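Local coordinates for uncharacterized protein (Desulfotomaculum acetoxidans, PDB 3U4Y) that is of unknown function but folds as a seven-bladed beta-propeller and belongs to the lactonase family of such proteins, at residues Ser148-Val153 with Gly168-Ser173; Asn140-Ile145 with Ile181-Asp186. All coordinates share one frame; numbering follows the deposited sequence.

Contact 1. Residues Ser148-Val153 with Gly168-Ser173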
# COMPACT_ATOMS: atom_id res chain seq x y z
N SER A 148 -5.32 -0.92 -15.18
CA SER A 148 -6.54 -1.67 -14.90
C SER A 148 -7.33 -2.05 -16.14
O SER A 148 -8.04 -3.05 -16.15
CB SER A 148 -7.45 -0.91 -13.92
OG SER A 148 -7.51 0.48 -14.22
N SER A 149 -7.22 -1.25 -17.19
CA SER A 149 -7.97 -1.52 -18.41
C SER A 149 -7.18 -2.36 -19.40
O SER A 149 -7.77 -3.10 -20.18
CB SER A 149 -8.49 -0.23 -19.04
OG SER A 149 -9.51 0.31 -18.23
N ALA A 150 -5.86 -2.26 -19.37
CA ALA A 150 -5.00 -3.10 -20.20
C ALA A 150 -4.66 -4.45 -19.55
O ALA A 150 -3.89 -5.21 -20.10
CB ALA A 150 -3.73 -2.35 -20.56
N ASN A 151 -5.25 -4.73 -18.39
CA ASN A 151 -4.99 -5.96 -17.65
C ASN A 151 -3.53 -6.42 -17.68
O ASN A 151 -3.23 -7.60 -17.87
CB ASN A 151 -5.89 -7.07 -18.16
CG ASN A 151 -7.31 -6.64 -18.21
OD1 ASN A 151 -8.05 -6.78 -17.24
ND2 ASN A 151 -7.70 -6.10 -19.33
N THR A 152 -2.65 -5.46 -17.46
CA THR A 152 -1.23 -5.62 -17.64
C THR A 152 -0.59 -4.85 -16.50
O THR A 152 -1.23 -3.97 -15.93
CB THR A 152 -0.85 -4.95 -18.95
OG1 THR A 152 0.47 -5.31 -19.31
CG2 THR A 152 -0.91 -3.45 -18.79
N VAL A 153 0.65 -5.16 -16.14
CA VAL A 153 1.40 -4.26 -15.24
C VAL A 153 2.61 -3.67 -15.95
O VAL A 153 3.23 -4.34 -16.78
CB VAL A 153 1.83 -4.91 -13.88
CG1 VAL A 153 0.87 -6.00 -13.48
CG2 VAL A 153 3.20 -5.45 -13.98
N GLY A 168 8.40 1.29 -20.31
CA GLY A 168 7.34 0.93 -21.23
C GLY A 168 7.29 -0.56 -21.49
O GLY A 168 6.90 -1.00 -22.57
N GLN A 169 7.71 -1.34 -20.50
CA GLN A 169 7.55 -2.78 -20.58
C GLN A 169 6.33 -3.11 -19.76
O GLN A 169 6.23 -2.68 -18.61
CB GLN A 169 8.79 -3.50 -20.03
CG GLN A 169 10.07 -3.27 -20.85
CD GLN A 169 11.29 -4.05 -20.35
OE1 GLN A 169 11.37 -4.49 -19.20
NE2 GLN A 169 12.27 -4.22 -21.24
N GLU A 170 5.38 -3.82 -20.37
CA GLU A 170 4.18 -4.28 -19.67
C GLU A 170 4.09 -5.81 -19.68
O GLU A 170 4.67 -6.46 -20.55
CB GLU A 170 2.93 -3.69 -20.31
CG GLU A 170 2.95 -2.18 -20.46
CD GLU A 170 1.64 -1.64 -21.00
OE1 GLU A 170 0.67 -2.42 -21.07
OE2 GLU A 170 1.59 -0.44 -21.37
N PHE A 171 3.36 -6.36 -18.71
CA PHE A 171 3.32 -7.80 -18.47
C PHE A 171 1.93 -8.23 -18.04
O PHE A 171 1.30 -7.55 -17.23
CB PHE A 171 4.29 -8.19 -17.35
CG PHE A 171 5.65 -7.60 -17.50
CD1 PHE A 171 6.55 -8.13 -18.40
CD2 PHE A 171 6.03 -6.51 -16.74
CE1 PHE A 171 7.81 -7.58 -18.54
CE2 PHE A 171 7.29 -5.96 -16.88
CZ PHE A 171 8.18 -6.49 -17.77
N ILE A 172 1.46 -9.37 -18.55
CA ILE A 172 0.12 -9.83 -18.19
C ILE A 172 0.01 -9.90 -16.68
O ILE A 172 1.00 -10.22 -16.01
CB ILE A 172 -0.20 -11.23 -18.75
CG1 ILE A 172 0.14 -11.31 -20.23
CG2 ILE A 172 -1.68 -11.53 -18.57
CD1 ILE A 172 -0.65 -10.33 -21.04
N SER A 173 -1.17 -9.61 -16.15
CA SER A 173 -1.37 -9.61 -14.70
C SER A 173 -1.94 -10.93 -14.19
O SER A 173 -2.14 -11.11 -12.99
CB SER A 173 -2.27 -8.43 -14.25
OG SER A 173 -3.64 -8.59 -14.61
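Val-153 and Phe-171 form an antiparallel hydrogen-bonded pair, gripping each other through both backbone polar groups. Val-153 N donates to Phe-171 O over 2.7 Å. Phe-171 N returns a bond of 2.8 Å to Val-153 O. Their side chains share one face of the sheet and cross at about a right angle, with Val-153 CG2 4.1 Å from Phe-171 CD2. The other methyl of the valine, CG1, turns to Ser-173 CB at 4.0 Å.

Glu-170, one residue earlier, crosses the side chain of Thr-152 at about a right angle. Its CB lies beside the threonine hydroxyl, 3.1 Å from Thr-152 OG1, and CG still has that oxygen as its neighbour, at a longer distance. With CG anti to the carbonyl carbon (chi1 -52°) and the chain extended beyond it, the carboxylate is carried past the hydroxyl to the methyl side, where CD is 3.8 Å from Thr-152 CG2. OE1 sits against the same methyl and also within weak reach of Thr-152 OG1 (3.4 Å), whose single proton could go to Phe-171 O instead. OE2 forms salt bridges with Arg-147 and Arg-154, so the two oxygens of the acid have different surroundings, and the paired arginines would be expected to keep it ionised. A bound Tris molecule, probably from the crystallisation liquor, lies near this side chain.

Where the strands part, Ser-173 N makes a weak bond to Asn-151 O (3.4 Å). The hydroxyl of Ser-173 bonds Asn-194, and Asn-151 OD1 accepts from Arg-177 N. Asn-151, with positive phi, and Thr-152 both face Arg-147 in a G1 beta bulge. Such a bulge at the start of strand 152-158 ends the turn leading into the outer beta hairpin of a propeller blade.

Contact 2. Residues Asn140-Ile145 with Ile181-Asp186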
# COMPACT_ATOMS: atom_id res chain seq x y z
N ASN A 140 17.36 -2.38 -6.07
CA ASN A 140 17.60 -2.32 -7.50
C ASN A 140 16.74 -1.25 -8.11
O ASN A 140 16.91 -0.90 -9.28
CB ASN A 140 17.32 -3.66 -8.17
CG ASN A 140 15.86 -4.05 -8.11
OD1 ASN A 140 15.02 -3.27 -7.65
ND2 ASN A 140 15.54 -5.25 -8.58
N GLY A 141 15.80 -0.73 -7.32
CA GLY A 141 15.01 0.44 -7.71
C GLY A 141 13.95 0.24 -8.79
O GLY A 141 13.57 1.17 -9.50
N LEU A 142 13.46 -0.99 -8.90
CA LEU A 142 12.39 -1.31 -9.82
C LEU A 142 11.04 -0.89 -9.25
O LEU A 142 10.77 -1.09 -8.06
CB LEU A 142 12.38 -2.80 -10.08
CG LEU A 142 11.07 -3.29 -10.69
CD1 LEU A 142 11.01 -2.88 -12.16
CD2 LEU A 142 10.96 -4.80 -10.49
N ILE A 143 10.20 -0.35 -10.13
CA ILE A 143 8.86 0.09 -9.80
C ILE A 143 7.84 -0.52 -10.76
O ILE A 143 8.04 -0.54 -11.97
CB ILE A 143 8.73 1.60 -9.96
CG1 ILE A 143 9.62 2.32 -8.96
CG2 ILE A 143 7.28 2.02 -9.79
CD1 ILE A 143 9.89 3.75 -9.36
N LEU A 144 6.74 -0.97 -10.22
CA LEU A 144 5.70 -1.57 -11.02
C LEU A 144 4.39 -0.98 -10.60
O LEU A 144 4.17 -0.74 -9.41
CB LEU A 144 5.64 -3.08 -10.75
CG LEU A 144 6.29 -4.14 -11.63
CD1 LEU A 144 7.60 -3.69 -12.25
CD2 LEU A 144 6.49 -5.36 -10.75
N ILE A 145 3.51 -0.78 -11.57
CA ILE A 145 2.19 -0.23 -11.33
C ILE A 145 1.20 -1.05 -12.11
O ILE A 145 1.56 -1.67 -13.10
CB ILE A 145 2.09 1.22 -11.85
CG1 ILE A 145 2.39 1.23 -13.35
CG2 ILE A 145 3.03 2.14 -11.09
CD1 ILE A 145 1.89 2.43 -14.07
N ILE A 181 -0.52 -4.08 -6.15
CA ILE A 181 0.68 -4.91 -6.28
C ILE A 181 1.40 -4.90 -4.96
O ILE A 181 1.34 -3.92 -4.23
CB ILE A 181 1.70 -4.35 -7.28
CG1 ILE A 181 1.06 -3.86 -8.55
CG2 ILE A 181 2.70 -5.38 -7.66
CD1 ILE A 181 2.02 -3.01 -9.31
N THR A 182 2.12 -5.98 -4.68
CA THR A 182 2.89 -6.13 -3.45
C THR A 182 4.07 -7.04 -3.73
O THR A 182 3.91 -8.09 -4.36
CB THR A 182 2.04 -6.75 -2.32
OG1 THR A 182 1.06 -5.81 -1.86
CG2 THR A 182 2.91 -7.11 -1.17
N PHE A 183 5.27 -6.64 -3.31
CA PHE A 183 6.45 -7.47 -3.51
C PHE A 183 6.61 -8.46 -2.37
O PHE A 183 5.96 -8.34 -1.33
CB PHE A 183 7.72 -6.62 -3.55
CG PHE A 183 8.03 -6.04 -4.89
CD1 PHE A 183 8.72 -6.77 -5.83
CD2 PHE A 183 7.67 -4.74 -5.20
CE1 PHE A 183 9.03 -6.23 -7.08
CE2 PHE A 183 7.98 -4.21 -6.43
CZ PHE A 183 8.66 -4.96 -7.37
N THR A 184 7.48 -9.43 -2.56
CA THR A 184 7.93 -10.24 -1.45
C THR A 184 9.07 -9.47 -0.79
O THR A 184 9.77 -8.72 -1.46
CB THR A 184 8.43 -11.61 -1.92
OG1 THR A 184 9.33 -11.43 -3.03
CG2 THR A 184 7.26 -12.47 -2.34
N PRO A 185 9.26 -9.66 0.52
CA PRO A 185 10.25 -8.90 1.26
C PRO A 185 11.63 -8.91 0.61
O PRO A 185 12.43 -8.03 0.91
CB PRO A 185 10.28 -9.61 2.59
CG PRO A 185 8.95 -10.19 2.74
CD PRO A 185 8.55 -10.62 1.38
N ASP A 186 11.89 -9.87 -0.27
CA ASP A 186 13.20 -10.03 -0.93
C ASP A 186 13.23 -9.51 -2.36
O ASP A 186 14.29 -9.51 -2.99
CB ASP A 186 13.67 -11.49 -0.89
CG ASP A 186 12.57 -12.49 -1.26
OD1 ASP A 186 11.84 -12.94 -0.35
OD2 ASP A 186 12.46 -12.84 -2.46
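Phe-183 extends its ring toward the strand of Leu-142 and Leu-144, and both leucines meet it through a CD2 methyl at the far end of the ring. Leu-142 CD2 comes in at the edge, near the ring plane, 3.9 Å from Phe-183 CZ. Leu-144 CD2 approaches the same carbon at 4.0 Å, but obliquely, and each leucine side chain crosses the phenylalanine at roughly a right angle. CZ is thus the one ring carbon shared by two methyls. The ring is held out by a first torsion that sets CG opposite the carbonyl carbon (chi1 -85°), whereas Leu-142 has CG anti to its own N (chi1 163°), sending the branch toward the ring.

Ile-181 makes the second part of the contact. Its longer branch, CG1, stands opposite the carbonyl carbon and runs on nearly straight to the tip (chi2 165°), bringing CD1 to Leu-144 CB at 3.9 Å and over the backbone between Leu-144 and Ile-145. No hydrogen bond joins the two segments; the contact is made by apolar side chains across strand axes 8.1 Å apart. Before strand 142-147 begins, Asn-140 OD1 accepts from Leu-142 N (3.0 Å) in an Asx turn, and Ser-136 OG also bonds this OD1.

Strand 142-147 is hydrogen-bonded between strands 130-135 and 152-158, whereas strand 178-183 is the first strand, at one edge, of the next four-stranded sheet. Ala-134 of strand 130-135 touches both Ile-181 and Phe-183, and Arg-155 of strand 152-158 packs against Leu-142 and Leu-144, so the apolar cluster lies between two successive sheets.

Overall arrangement
Contact 1 joins two neighbouring strands of one blade, whereas contact 2 packs that blade against the next. Their centres are about 15 Å apart, contact 2 about 11 Å and contact 1 about 19 Å from the centre of the chain. Along the sequence the segments run 140-145, 148-153, 168-173, 181-186, so contact 1 falls wholly between the two halves of contact 2. Strands 142-147 and 152-158 are adjacent in the shared sheet, and Val-153 of contact 1 packs on Leu-144 of contact 2. Together they illustrate how the propeller is built: hydrogen-bonded hairpins within a blade, apolar side chains between consecutive blades.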